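Local atomic coordinates of hemagglutinin (Pseudomonas aeruginosa, PDB entry 6D7Y), a protein that is the toxic C-terminal tip of a CdiA protein of contact-dependent growth inhibition, probably neutralised by its partner immunity protein. Residues I70-G82 with L85-D96. Numbering follows the deposited sequence.
Sequences ITFLEKRLIDGRG and LNLDGTFKGFID
L73 and L85 face each other as an antiparallel hydrogen-bonded pair: L73 N to L85 O and L85 N to L73 O are each 2.8 Å. Beyond this pair a water takes over, donating to T71 O at 2.7 Å and accepting from L87 N. L87 packs at the same end, its CD2 3.8 Å from L73 CD2, the side chains crossing at about a right angle. F72 presents its ring edge to two oxygens, L85 O and N86 OD1; the amide of N86 is turned 43° from the ring and its ND2 donates to T90 OG1, just past the type I turn 86–89. T90 OG1 in turn donates to D88 OD1. All this belongs to a four-stranded antiparallel meander, in which 82–86 runs between 71–76 and the C-terminal strand 91–95. At the other end of the sheet I95 N donates to G82 O from above the carbonyl plane. I95 holds CG1 between its backbone N and carbonyl carbon (chi1 51°), which carries CD1 over one face of the R76 guanidinium, 3.8 Å from CZ. In that group's plane, R76 NH1 donates to D96 O at 3.1 Å. The other terminal oxygen, D96 OXT, accepts from a water that also donates to G80 O. D96 OD2 is hydrogen-bonded to W33 NE1 and H25 ND1. E74 CB packs against I95 CD1; its carboxylate salt-bridges R84. Just past the type I turn L77–G80, R81 N donates to D79 OD1, an Asx turn; R81 NE and NH2 grip the D79 carboxylate side-on, and NH1 goes to E53 and H50.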
loop_
_atom_site.group_PDB
_atom_site.type_symbol
_atom_site.label_atom_id
_atom_site.label_comp_id
_atom_site.label_asym_id
_atom_site.label_seq_id
_atom_site.Cartn_x
_atom_site.Cartn_y
_atom_site.Cartn_z
ATOM N N ILE A 70 7.994 2.836 -16.783
ATOM C CA ILE A 70 6.723 3.125 -16.136
ATOM C C ILE A 70 7.021 4.021 -14.942
ATOM O O ILE A 70 7.916 3.725 -14.129
ATOM C CB ILE A 70 5.976 1.861 -15.706
ATOM C CG1 ILE A 70 5.936 0.879 -16.880
ATOM C CG2 ILE A 70 4.553 2.199 -15.237
ATOM C CD1 ILE A 70 5.213 -0.403 -16.588
ATOM N N THR A 71 6.250 5.097 -14.837
ATOM C CA THR A 71 6.423 6.107 -13.767
ATOM C C THR A 71 5.294 6.061 -12.752
ATOM O O THR A 71 4.130 5.925 -13.106
ATOM C CB THR A 71 6.515 7.531 -14.363
ATOM O OG1 THR A 71 7.508 7.549 -15.381
ATOM C CG2 THR A 71 6.887 8.559 -13.314
ATOM N N PHE A 72 5.657 6.164 -11.478
ATOM C CA PHE A 72 4.703 6.140 -10.395
ATOM C C PHE A 72 5.010 7.252 -9.405
ATOM O O PHE A 72 6.111 7.808 -9.421
ATOM C CB PHE A 72 4.790 4.831 -9.606
ATOM C CG PHE A 72 4.517 3.578 -10.393
ATOM C CD1 PHE A 72 3.236 3.229 -10.727
ATOM C CD2 PHE A 72 5.546 2.715 -10.728
ATOM C CE1 PHE A 72 2.983 2.072 -11.426
ATOM C CE2 PHE A 72 5.304 1.556 -11.416
ATOM C CZ PHE A 72 4.018 1.233 -11.776
ATOM N N LEU A 73 4.052 7.548 -8.523
ATOM C CA LEU A 73 4.291 8.493 -7.423
ATOM C C LEU A 73 4.568 7.599 -6.227
ATOM O O LEU A 73 3.715 6.796 -5.847
ATOM C CB LEU A 73 3.104 9.410 -7.174
ATOM C CG LEU A 73 2.613 10.198 -8.378
ATOM C CD1 LEU A 73 1.348 10.951 -8.017
ATOM C CD2 LEU A 73 3.682 11.138 -8.924
ATOM N N GLU A 74 5.726 7.766 -5.589
ATOM C CA GLU A 74 6.119 6.911 -4.491
ATOM C C GLU A 74 6.556 7.652 -3.252
ATOM O O GLU A 74 7.328 8.591 -3.344
ATOM C CB GLU A 74 7.294 6.033 -4.958
ATOM C CG GLU A 74 6.928 5.130 -6.123
ATOM C CD GLU A 74 8.048 4.257 -6.620
ATOM O OE1 GLU A 74 9.184 4.332 -6.093
ATOM O OE2 GLU A 74 7.796 3.505 -7.584
ATOM N N LYS A 75 6.020 7.242 -2.113
ATOM C CA LYS A 75 6.418 7.783 -0.817
ATOM C C LYS A 75 6.934 6.586 -0.011
ATOM O O LYS A 75 6.176 5.643 0.217
ATOM C CB LYS A 75 5.266 8.437 -0.110
ATOM C CG LYS A 75 5.655 9.049 1.219
ATOM C CD LYS A 75 4.530 9.816 1.844
ATOM C CE LYS A 75 4.976 10.447 3.159
ATOM N NZ LYS A 75 3.900 11.313 3.697
ATOM N N ARG A 76 8.206 6.625 0.397
ATOM C CA ARG A 76 8.799 5.562 1.202
ATOM C C ARG A 76 9.227 6.146 2.544
ATOM O O ARG A 76 9.914 7.169 2.586
ATOM C CB ARG A 76 10.017 4.950 0.522
ATOM C CG ARG A 76 9.756 4.285 -0.806
ATOM C CD ARG A 76 11.033 3.628 -1.286
ATOM N NE ARG A 76 10.898 2.875 -2.525
ATOM C CZ ARG A 76 10.713 1.553 -2.615
ATOM N NH1 ARG A 76 10.567 0.801 -1.513
ATOM N NH2 ARG A 76 10.648 0.981 -3.827
ATOM N N LEU A 77 8.788 5.505 3.626
ATOM C CA LEU A 77 9.084 5.972 4.959
ATOM C C LEU A 77 10.346 5.371 5.471
ATOM O O LEU A 77 10.764 4.309 5.050
ATOM C CB LEU A 77 7.953 5.607 5.921
ATOM C CG LEU A 77 6.556 6.137 5.586
ATOM C CD1 LEU A 77 5.657 5.865 6.776
ATOM C CD2 LEU A 77 6.547 7.629 5.294
ATOM N N ILE A 78 10.944 6.066 6.425
ATOM C CA ILE A 78 12.143 5.580 7.064
ATOM C C ILE A 78 11.860 4.207 7.756
ATOM O O ILE A 78 12.735 3.366 7.809
ATOM C CB ILE A 78 12.656 6.631 8.068
ATOM C CG1 ILE A 78 14.057 6.277 8.587
ATOM C CG2 ILE A 78 11.650 6.849 9.195
ATOM C CD1 ILE A 78 15.103 6.325 7.491
ATOM N N ASP A 79 10.614 3.968 8.208
ATOM C CA ASP A 79 10.239 2.680 8.869
ATOM C C ASP A 79 10.064 1.479 7.904
ATOM O O ASP A 79 9.703 0.391 8.335
ATOM C CB ASP A 79 9.000 2.833 9.793
ATOM C CG ASP A 79 7.669 3.043 9.035
ATOM O OD1 ASP A 79 7.546 2.684 7.845
ATOM O OD2 ASP A 79 6.699 3.541 9.677
ATOM N N GLY A 80 10.297 1.702 6.609
ATOM C CA GLY A 80 10.255 0.635 5.620
ATOM C C GLY A 80 8.981 0.512 4.828
ATOM O O GLY A 80 8.989 -0.105 3.772
ATOM N N ARG A 81 7.893 1.088 5.330
ATOM C CA ARG A 81 6.631 1.069 4.626
ATOM C C ARG A 81 6.596 2.168 3.563
ATOM O O ARG A 81 7.199 3.228 3.706
ATOM C CB ARG A 81 5.477 1.312 5.587
ATOM C CG ARG A 81 5.334 0.281 6.696
ATOM C CD ARG A 81 4.176 0.672 7.605
ATOM N NE ARG A 81 4.427 1.939 8.289
ATOM C CZ ARG A 81 3.520 2.666 8.930
ATOM N NH1 ARG A 81 2.246 2.294 8.989
ATOM N NH2 ARG A 81 3.898 3.779 9.542
ATOM N N GLY A 82 5.848 1.920 2.506
ATOM C CA GLY A 82 5.722 2.893 1.475
ATOM C C GLY A 82 4.475 2.645 0.654
ATOM O O GLY A 82 3.905 1.563 0.710
ATOM N N LEU A 85 1.567 5.010 -6.071
ATOM C CA LEU A 85 0.383 5.451 -6.766
ATOM C C LEU A 85 0.672 5.550 -8.256
ATOM O O LEU A 85 1.803 5.817 -8.685
ATOM C CB LEU A 85 -0.002 6.849 -6.300
ATOM C CG LEU A 85 -0.258 7.121 -4.825
ATOM C CD1 LEU A 85 -0.673 8.579 -4.646
ATOM C CD2 LEU A 85 -1.310 6.186 -4.255
ATOM N N ASN A 86 -0.357 5.314 -9.061
ATOM C CA ASN A 86 -0.237 5.578 -10.474
ATOM C C ASN A 86 -0.184 7.093 -10.640
ATOM O O ASN A 86 -0.547 7.863 -9.720
ATOM C CB ASN A 86 -1.463 5.006 -11.211
ATOM C CG ASN A 86 -1.489 3.508 -11.160
ATOM O OD1 ASN A 86 -0.537 2.850 -11.600
ATOM N ND2 ASN A 86 -2.562 2.952 -10.648
ATOM N N LEU A 87 0.245 7.553 -11.806
ATOM C CA LEU A 87 0.328 8.992 -12.063
ATOM C C LEU A 87 -1.002 9.741 -11.935
ATOM O O LEU A 87 -0.988 10.953 -11.672
ATOM C CB LEU A 87 0.993 9.308 -13.416
ATOM C CG LEU A 87 2.477 8.971 -13.482
ATOM C CD1 LEU A 87 3.028 9.363 -14.858
ATOM C CD2 LEU A 87 3.224 9.713 -12.382
ATOM N N ASP A 88 -2.124 9.035 -12.095
ATOM C CA ASP A 88 -3.445 9.669 -11.923
ATOM C C ASP A 88 -3.884 9.709 -10.442
ATOM O O ASP A 88 -4.997 10.144 -10.139
ATOM C CB ASP A 88 -4.528 9.003 -12.798
ATOM C CG ASP A 88 -4.773 7.538 -12.450
ATOM O OD1 ASP A 88 -4.165 7.011 -11.491
ATOM O OD2 ASP A 88 -5.594 6.905 -13.155
ATOM N N GLY A 89 -3.007 9.302 -9.526
ATOM C CA GLY A 89 -3.321 9.309 -8.092
ATOM C C GLY A 89 -4.008 8.053 -7.565
ATOM O O GLY A 89 -4.296 7.961 -6.374
ATOM N N THR A 90 -4.337 7.105 -8.442
ATOM C CA THR A 90 -4.963 5.873 -7.972
ATOM C C THR A 90 -3.933 4.973 -7.297
ATOM O O THR A 90 -2.756 4.977 -7.650
ATOM C CB THR A 90 -5.675 5.082 -9.083
ATOM O OG1 THR A 90 -4.762 4.734 -10.132
ATOM C CG2 THR A 90 -6.871 5.872 -9.645
ATOM N N PHE A 91 -4.412 4.185 -6.336
ATOM C CA PHE A 91 -3.555 3.259 -5.618
ATOM C C PHE A 91 -2.990 2.171 -6.531
ATOM O O PHE A 91 -3.732 1.559 -7.290
ATOM C CB PHE A 91 -4.327 2.602 -4.483
ATOM C CG PHE A 91 -3.517 1.638 -3.690
ATOM C CD1 PHE A 91 -2.655 2.090 -2.705
ATOM C CD2 PHE A 91 -3.595 0.261 -3.942
ATOM C CE1 PHE A 91 -1.905 1.201 -1.979
ATOM C CE2 PHE A 91 -2.841 -0.621 -3.220
ATOM C CZ PHE A 91 -1.997 -0.149 -2.226
ATOM N N LYS A 92 -1.677 1.949 -6.467
ATOM C CA LYS A 92 -1.027 0.875 -7.240
ATOM C C LYS A 92 -0.661 -0.262 -6.280
ATOM O O LYS A 92 -0.973 -1.435 -6.527
ATOM C CB LYS A 92 0.217 1.384 -7.978
ATOM C CG LYS A 92 1.085 0.306 -8.623
ATOM C CD LYS A 92 0.343 -0.427 -9.695
ATOM C CE LYS A 92 1.275 -1.342 -10.486
ATOM N NZ LYS A 92 0.491 -1.900 -11.617
ATOM N N GLY A 93 0.029 0.076 -5.198
ATOM C CA GLY A 93 0.406 -0.944 -4.252
ATOM C C GLY A 93 1.235 -0.413 -3.101
ATOM O O GLY A 93 1.564 0.769 -3.037
ATOM N N PHE A 94 1.509 -1.304 -2.161
ATOM C CA PHE A 94 2.435 -0.986 -1.083
ATOM C C PHE A 94 3.827 -1.337 -1.596
ATOM O O PHE A 94 3.982 -2.167 -2.480
ATOM C CB PHE A 94 2.097 -1.781 0.184
ATOM C CG PHE A 94 0.844 -1.321 0.883
ATOM C CD1 PHE A 94 0.750 -0.030 1.388
ATOM C CD2 PHE A 94 -0.192 -2.200 1.141
ATOM C CE1 PHE A 94 -0.389 0.401 2.054
ATOM C CE2 PHE A 94 -1.321 -1.779 1.811
ATOM C CZ PHE A 94 -1.420 -0.480 2.282
ATOM N N ILE A 95 4.855 -0.701 -1.054
ATOM C CA ILE A 95 6.220 -0.970 -1.449
ATOM C C ILE A 95 7.090 -0.978 -0.196
ATOM O O ILE A 95 6.767 -0.335 0.807
ATOM C CB ILE A 95 6.795 0.051 -2.481
ATOM C CG1 ILE A 95 6.584 1.493 -1.987
ATOM C CG2 ILE A 95 6.140 -0.152 -3.859
ATOM C CD1 ILE A 95 7.118 2.580 -2.916
ATOM N N ASP A 96 8.150 -1.756 -0.264
ATOM C CA ASP A 96 9.106 -1.897 0.850
ATOM C C ASP A 96 10.445 -2.306 0.264
ATOM O O ASP A 96 10.612 -2.211 -0.973
ATOM C CB ASP A 96 8.574 -2.865 1.937
ATOM C CG ASP A 96 8.045 -4.201 1.370
ATOM O OD1 ASP A 96 8.564 -4.686 0.338
ATOM O OD2 ASP A 96 7.110 -4.775 1.989
ATOM O OXT ASP A 96 11.371 -2.719 0.973
HETATM O O HOH W 1 1.453 5.378 -13.416
HETATM O O HOH W 2 11.448 -1.245 3.191
#